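Local structure of RNA-binding protein Smaug (Drosophila melanogaster, 1OXJ) at residues M4-L14 with I23-M34. The protein binds RNA, which it recognises through its SAM domain. Numbering follows the deposited sequence.
Sequences MVGMSGIGLWL and IELFKNMTYEEM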
ATOM      1  N   MET A   4     -13.301   8.182   9.317  1.00 60.37           N
ATOM      2  CA  MET A   4     -13.730   8.829   8.086  1.00 57.54           C
ATOM      3  C   MET A   4     -13.082   8.234   6.837  1.00 52.90           C
ATOM      4  O   MET A   4     -12.235   7.346   6.916  1.00 51.02           O
ATOM      5  CB  MET A   4     -13.456  10.333   8.155  1.00 60.66           C
ATOM      6  CG  MET A   4     -14.165  11.124   7.065  1.00 65.09           C
ATOM      7  SD  MET A   4     -13.923  12.902   7.186  1.00 70.63           S
ATOM      8  CE  MET A   4     -15.474  13.407   7.971  1.00 69.13           C
ATOM      9  N   VAL A   5     -13.492   8.744   5.682  1.00 49.03           N
ATOM     10  CA  VAL A   5     -13.008   8.276   4.390  1.00 45.30           C
ATOM     11  C   VAL A   5     -11.498   8.051   4.308  1.00 43.68           C
ATOM     12  O   VAL A   5     -10.711   8.948   4.608  1.00 43.80           O
ATOM     13  CB  VAL A   5     -13.412   9.264   3.279  1.00 45.56           C
ATOM     14  CG1 VAL A   5     -13.059   8.692   1.914  1.00 43.92           C
ATOM     15  CG2 VAL A   5     -14.908   9.568   3.374  1.00 46.23           C
ATOM     16  N   GLY A   6     -11.109   6.846   3.894  1.00 39.89           N
ATOM     17  CA  GLY A   6      -9.703   6.521   3.742  1.00 38.37           C
ATOM     18  C   GLY A   6      -8.929   6.203   5.007  1.00 37.07           C
ATOM     19  O   GLY A   6      -7.723   5.951   4.950  1.00 36.98           O
ATOM     20  N   MET A   7      -9.605   6.190   6.151  1.00 35.68           N
ATOM     21  CA  MET A   7      -8.920   5.918   7.408  1.00 35.19           C
ATOM     22  C   MET A   7      -9.321   4.625   8.119  1.00 36.86           C
ATOM     23  O   MET A   7      -8.879   4.372   9.238  1.00 36.41           O
ATOM     24  CB  MET A   7      -9.109   7.116   8.339  1.00 32.95           C
ATOM     25  CG  MET A   7      -8.457   8.398   7.789  1.00 32.93           C
ATOM     26  SD  MET A   7      -6.648   8.331   7.738  1.00 19.05           S
ATOM     27  CE  MET A   7      -6.346   9.198   9.184  1.00 30.58           C
ATOM     28  N   SER A   8     -10.133   3.798   7.466  1.00 38.87           N
ATOM     29  CA  SER A   8     -10.577   2.548   8.076  1.00 40.18           C
ATOM     30  C   SER A   8      -9.434   1.592   8.385  1.00 39.15           C
ATOM     31  O   SER A   8      -9.542   0.765   9.284  1.00 40.24           O
ATOM     32  CB  SER A   8     -11.608   1.844   7.182  1.00 40.98           C
ATOM     33  OG  SER A   8     -11.023   1.393   5.975  1.00 44.86           O
ATOM     34  N   GLY A   9      -8.331   1.708   7.656  1.00 37.55           N
ATOM     35  CA  GLY A   9      -7.211   0.814   7.907  1.00 36.30           C
ATOM     36  C   GLY A   9      -6.100   1.398   8.759  1.00 35.35           C
ATOM     37  O   GLY A   9      -5.001   0.839   8.829  1.00 35.49           O
ATOM     38  N   ILE A  10      -6.383   2.508   9.431  1.00 35.10           N
ATOM     39  CA  ILE A  10      -5.370   3.152  10.256  1.00 35.62           C
ATOM     40  C   ILE A  10      -4.823   2.243  11.350  1.00 34.52           C
ATOM     41  O   ILE A  10      -3.619   2.209  11.588  1.00 32.23           O
ATOM     42  CB  ILE A  10      -5.911   4.450  10.898  1.00 37.41           C
ATOM     43  CG1 ILE A  10      -4.754   5.239  11.509  1.00 40.08           C
ATOM     44  CG2 ILE A  10      -6.977   4.132  11.931  1.00 41.15           C
ATOM     45  CD1 ILE A  10      -3.757   5.745  10.457  1.00 37.77           C
ATOM     46  N   GLY A  11      -5.706   1.498  12.012  1.00 34.40           N
ATOM     47  CA  GLY A  11      -5.257   0.612  13.074  1.00 33.98           C
ATOM     48  C   GLY A  11      -4.297  -0.471  12.617  1.00 33.00           C
ATOM     49  O   GLY A  11      -3.252  -0.701  13.236  1.00 35.61           O
ATOM     50  N   LEU A  12      -4.647  -1.148  11.533  1.00 34.47           N
ATOM     51  CA  LEU A  12      -3.803  -2.217  11.013  1.00 34.93           C
ATOM     52  C   LEU A  12      -2.458  -1.650  10.567  1.00 34.38           C
ATOM     53  O   LEU A  12      -1.411  -2.269  10.766  1.00 33.75           O
ATOM     54  CB  LEU A  12      -4.506  -2.923   9.850  1.00 38.72           C
ATOM     55  CG  LEU A  12      -3.825  -4.148   9.211  1.00 43.38           C
ATOM     56  CD1 LEU A  12      -2.649  -3.707   8.369  1.00 46.95           C
ATOM     57  CD2 LEU A  12      -3.362  -5.126  10.295  1.00 46.41           C
ATOM     58  N   TRP A  13      -2.484  -0.464   9.966  1.00 33.10           N
ATOM     59  CA  TRP A  13      -1.252   0.167   9.506  1.00 29.97           C
ATOM     60  C   TRP A  13      -0.341   0.448  10.699  1.00 29.99           C
ATOM     61  O   TRP A  13       0.835   0.096  10.687  1.00 30.66           O
ATOM     62  CB  TRP A  13      -1.571   1.474   8.763  1.00 30.10           C
ATOM     63  CG  TRP A  13      -0.348   2.192   8.238  1.00 32.16           C
ATOM     64  CD1 TRP A  13       0.593   1.692   7.381  1.00 33.67           C
ATOM     65  CD2 TRP A  13       0.022   3.555   8.491  1.00 34.99           C
ATOM     66  NE1 TRP A  13       1.528   2.666   7.080  1.00 35.65           N
ATOM     67  CE2 TRP A  13       1.199   3.816   7.748  1.00 36.34           C
ATOM     68  CE3 TRP A  13      -0.527   4.583   9.273  1.00 35.73           C
ATOM     69  CZ2 TRP A  13       1.835   5.066   7.761  1.00 36.63           C
ATOM     70  CZ3 TRP A  13       0.108   5.826   9.287  1.00 36.53           C
ATOM     71  CH2 TRP A  13       1.277   6.052   8.533  1.00 36.49           C
ATOM     72  N   LEU A  14      -0.883   1.086  11.731  1.00 29.61           N
ATOM     73  CA  LEU A  14      -0.086   1.389  12.916  1.00 30.94           C
ATOM     74  C   LEU A  14       0.496   0.119  13.542  1.00 31.83           C
ATOM     75  O   LEU A  14       1.650   0.104  13.982  1.00 31.00           O
ATOM     76  CB  LEU A  14      -0.930   2.124  13.952  1.00 30.56           C
ATOM     77  CG  LEU A  14      -1.381   3.534  13.574  1.00 30.45           C
ATOM     78  CD1 LEU A  14      -2.241   4.105  14.707  1.00 32.03           C
ATOM     79  CD2 LEU A  14      -0.168   4.411  13.341  1.00 28.73           C
ATOM     80  N   ILE A  23      -3.019   4.795  18.369  1.00 31.47           N
ATOM     81  CA  ILE A  23      -4.273   4.714  17.614  1.00 33.48           C
ATOM     82  C   ILE A  23      -5.257   5.850  17.942  1.00 34.53           C
ATOM     83  O   ILE A  23      -5.904   6.404  17.044  1.00 32.66           O
ATOM     84  CB  ILE A  23      -4.986   3.347  17.861  1.00 34.65           C
ATOM     85  CG1 ILE A  23      -6.251   3.242  17.008  1.00 36.72           C
ATOM     86  CG2 ILE A  23      -5.367   3.216  19.321  1.00 35.58           C
ATOM     87  CD1 ILE A  23      -5.993   3.196  15.515  1.00 37.10           C
ATOM     88  N   GLU A  24      -5.376   6.210  19.218  1.00 35.91           N
ATOM     89  CA  GLU A  24      -6.313   7.264  19.616  1.00 35.82           C
ATOM     90  C   GLU A  24      -6.025   8.647  19.049  1.00 36.17           C
ATOM     91  O   GLU A  24      -6.929   9.478  18.934  1.00 34.76           O
ATOM     92  CB  GLU A  24      -6.392   7.359  21.138  1.00 40.35           C
ATOM     93  CG  GLU A  24      -7.034   6.148  21.802  1.00 45.35           C
ATOM     94  CD  GLU A  24      -8.423   5.865  21.275  1.00 47.91           C
ATOM     95  OE1 GLU A  24      -9.241   6.805  21.207  1.00 51.73           O
ATOM     96  OE2 GLU A  24      -8.702   4.697  20.931  1.00 53.78           O
ATOM     97  N   LEU A  25      -4.769   8.899  18.697  1.00 34.77           N
ATOM     98  CA  LEU A  25      -4.389  10.187  18.141  1.00 33.37           C
ATOM     99  C   LEU A  25      -5.157  10.480  16.855  1.00 34.08           C
ATOM    100  O   LEU A  25      -5.430  11.645  16.547  1.00 33.71           O
ATOM    101  CB  LEU A  25      -2.890  10.213  17.846  1.00 35.23           C
ATOM    102  CG  LEU A  25      -2.410  11.388  16.991  1.00 34.60           C
ATOM    103  CD1 LEU A  25      -2.755  12.697  17.692  1.00 37.86           C
ATOM    104  CD2 LEU A  25      -0.924  11.275  16.760  1.00 40.96           C
ATOM    105  N   PHE A  26      -5.512   9.423  16.125  1.00 34.70           N
ATOM    106  CA  PHE A  26      -6.220   9.545  14.843  1.00 35.61           C
ATOM    107  C   PHE A  26      -7.753   9.565  14.915  1.00 38.30           C
ATOM    108  O   PHE A  26      -8.422   9.714  13.892  1.00 36.33           O
ATOM    109  CB  PHE A  26      -5.765   8.417  13.904  1.00 33.34           C
ATOM    110  CG  PHE A  26      -4.289   8.421  13.631  1.00 33.05           C
ATOM    111  CD1 PHE A  26      -3.385   7.936  14.584  1.00 32.08           C
ATOM    112  CD2 PHE A  26      -3.791   8.966  12.449  1.00 31.75           C
ATOM    113  CE1 PHE A  26      -2.012   7.998  14.363  1.00 31.50           C
ATOM    114  CE2 PHE A  26      -2.409   9.037  12.214  1.00 32.19           C
ATOM    115  CZ  PHE A  26      -1.520   8.554  13.170  1.00 32.77           C
ATOM    116  N   LYS A  27      -8.293   9.436  16.125  1.00 40.72           N
ATOM    117  CA  LYS A  27      -9.737   9.409  16.390  1.00 44.45           C
ATOM    118  C   LYS A  27     -10.688   9.979  15.332  1.00 46.30           C
ATOM    119  O   LYS A  27     -11.398   9.231  14.648  1.00 48.89           O
ATOM    120  CB  LYS A  27     -10.025  10.085  17.738  1.00 46.50           C
ATOM    121  CG  LYS A  27     -11.499  10.106  18.133  1.00 49.53           C
ATOM    122  CD  LYS A  27     -12.134   8.710  18.119  1.00 52.06           C
ATOM    123  CE  LYS A  27     -11.484   7.761  19.125  1.00 54.23           C
ATOM    124  NZ  LYS A  27     -10.090   7.380  18.733  1.00 56.83           N
ATOM    125  N   ASN A  28     -10.739  11.295  15.208  1.00 46.38           N
ATOM    126  CA  ASN A  28     -11.632  11.881  14.211  1.00 46.28           C
ATOM    127  C   ASN A  28     -10.840  12.588  13.129  1.00 44.46           C
ATOM    128  O   ASN A  28     -11.348  13.493  12.462  1.00 45.17           O
ATOM    129  CB  ASN A  28     -12.587  12.874  14.867  1.00 47.76           C
ATOM    130  CG  ASN A  28     -13.595  12.198  15.764  1.00 50.13           C
ATOM    131  OD1 ASN A  28     -14.299  11.275  15.341  1.00 49.78           O
ATOM    132  ND2 ASN A  28     -13.677  12.654  17.012  1.00 50.06           N
ATOM    133  N   MET A  29      -9.593  12.162  12.959  1.00 40.30           N
ATOM    134  CA  MET A  29      -8.711  12.763  11.971  1.00 37.14           C
ATOM    135  C   MET A  29      -9.119  12.356  10.567  1.00 33.99           C
ATOM    136  O   MET A  29      -9.463  11.198  10.323  1.00 34.06           O
ATOM    137  CB  MET A  29      -7.261  12.326  12.225  1.00 32.71           C
ATOM    138  CG  MET A  29      -6.218  13.151  11.479  1.00 32.13           C
ATOM    139  SD  MET A  29      -4.527  12.755  12.003  1.00 20.52           S
ATOM    140  CE  MET A  29      -4.569  13.236  13.568  1.00 23.26           C
ATOM    141  N   THR A  30      -9.088  13.313   9.647  1.00 31.36           N
ATOM    142  CA  THR A  30      -9.418  13.014   8.262  1.00 32.16           C
ATOM    143  C   THR A  30      -8.132  12.609   7.565  1.00 30.99           C
ATOM    144  O   THR A  30      -7.027  12.861   8.060  1.00 30.38           O
ATOM    145  CB  THR A  30      -9.971  14.232   7.521  1.00 33.09           C
ATOM    146  OG1 THR A  30      -8.927  15.204   7.364  1.00 31.07           O
ATOM    147  CG2 THR A  30     -11.129  14.830   8.290  1.00 34.51           C
ATOM    148  N   TYR A  31      -8.286  11.996   6.401  1.00 28.64           N
ATOM    149  CA  TYR A  31      -7.158  11.555   5.617  1.00 27.53           C
ATOM    150  C   TYR A  31      -6.222  12.735   5.310  1.00 27.58           C
ATOM    151  O   TYR A  31      -5.008  12.643   5.500  1.00 28.87           O
ATOM    152  CB  TYR A  31      -7.681  10.924   4.336  1.00 25.64           C
ATOM    153  CG  TYR A  31      -6.609  10.462   3.396  1.00 26.83           C
ATOM    154  CD1 TYR A  31      -6.100   9.165   3.466  1.00 27.22           C
ATOM    155  CD2 TYR A  31      -6.116  11.313   2.418  1.00 26.40           C
ATOM    156  CE1 TYR A  31      -5.133   8.732   2.570  1.00 26.14           C
ATOM    157  CE2 TYR A  31      -5.149  10.891   1.520  1.00 26.51           C
ATOM    158  CZ  TYR A  31      -4.665   9.605   1.597  1.00 28.96           C
ATOM    159  OH  TYR A  31      -3.732   9.185   0.681  1.00 30.64           O
ATOM    160  N   GLU A  32      -6.780  13.857   4.872  1.00 27.19           N
ATOM    161  CA  GLU A  32      -5.933  15.005   4.549  1.00 30.50           C
ATOM    162  C   GLU A  32      -5.166  15.522   5.766  1.00 29.82           C
ATOM    163  O   GLU A  32      -4.024  15.949   5.650  1.00 30.84           O
ATOM    164  CB  GLU A  32      -6.771  16.140   3.941  1.00 32.21           C
ATOM    165  CG  GLU A  32      -7.356  15.847   2.556  1.00 37.09           C
ATOM    166  CD  GLU A  32      -8.395  14.725   2.544  1.00 40.53           C
ATOM    167  OE1 GLU A  32      -9.208  14.632   3.490  1.00 41.04           O
ATOM    168  OE2 GLU A  32      -8.410  13.942   1.569  1.00 42.45           O
ATOM    169  N   GLU A  33      -5.794  15.494   6.935  1.00 31.40           N
ATOM    170  CA  GLU A  33      -5.127  15.961   8.148  1.00 32.30           C
ATOM    171  C   GLU A  33      -3.950  15.059   8.494  1.00 32.32           C
ATOM    172  O   GLU A  33      -2.896  15.544   8.925  1.00 31.54           O
ATOM    173  CB  GLU A  33      -6.115  16.007   9.316  1.00 35.03           C
ATOM    174  CG  GLU A  33      -7.158  17.121   9.182  1.00 39.76           C
ATOM    175  CD  GLU A  33      -8.095  17.177  10.371  1.00 41.42           C
ATOM    176  OE1 GLU A  33      -8.779  16.163  10.650  1.00 38.60           O
ATOM    177  OE2 GLU A  33      -8.147  18.238  11.026  1.00 46.38           O
ATOM    178  N   MET A  34      -4.132  13.751   8.312  1.00 29.59           N
ATOM    179  CA  MET A  34      -3.066  12.785   8.584  1.00 31.31           C
ATOM    180  C   MET A  34      -1.824  13.163   7.791  1.00 32.13           C
ATOM    181  O   MET A  34      -0.711  13.113   8.316  1.00 32.74           O
ATOM    182  CB  MET A  34      -3.501  11.348   8.204  1.00 28.05           C
ATOM    183  CG  MET A  34      -2.329  10.304   8.069  1.00 29.81           C
ATOM    184  SD  MET A  34      -2.847   8.614   7.649  1.00 21.11           S
ATOM    185  CE  MET A  34      -3.233   8.800   5.921  1.00 32.25           C
TER
HETATM  186  O   HOH W   1     -10.946  11.620   5.334  1.00 31.57           O
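Ile10 lays its CD1 methyl over one face of the Phe26 ring, a CH-pi contact with the methyl 4.1 Å from the ring centroid and 24° off the ring normal, offset toward the rim near CD2. With CG1 of Ile10 anti to the backbone N (chi1 -168°), the ethyl arm is carried onto the ring, while the other branch, CG2, turns to CD1 of Ile23 at 3.8 Å. That same Ile23 methyl rests on the bare CA of Gly11. One helical turn beyond Ile10, Leu14 sets its CD1 obliquely against the ring, 3.9 Å from Phe26 CE1, and also touches the Ile23 backbone. Met7 comes at the ring from its edge: bent at chi2 and chi3, its chain curls so that CE lies near the ring plane and packs 3.7 Å from CB of Met34. SD of Met34, in turn, makes an oblique Met-aromatic contact with Trp13, 5.2 Å from the centroid of the Trp13 six-membered ring. Both Met34 and Trp13 continue onto Ile59 and Leu62 of helix 49-77, so this cluster belongs to the hydrophobic core of the helical SAM domain. Cutting Phe26 back to an alanine is likely to open a gap beneath Ile10 and leave the Met7 methyl and Leu14 with less to pack on. At the other end, a water bridges Val5 O and Tyr31 N, beside the Thr30-Glu33 capping box that starts helix 31-34. No direct hydrogen bond crosses between the segments; between them the fit is mainly apolar, supplemented by one water.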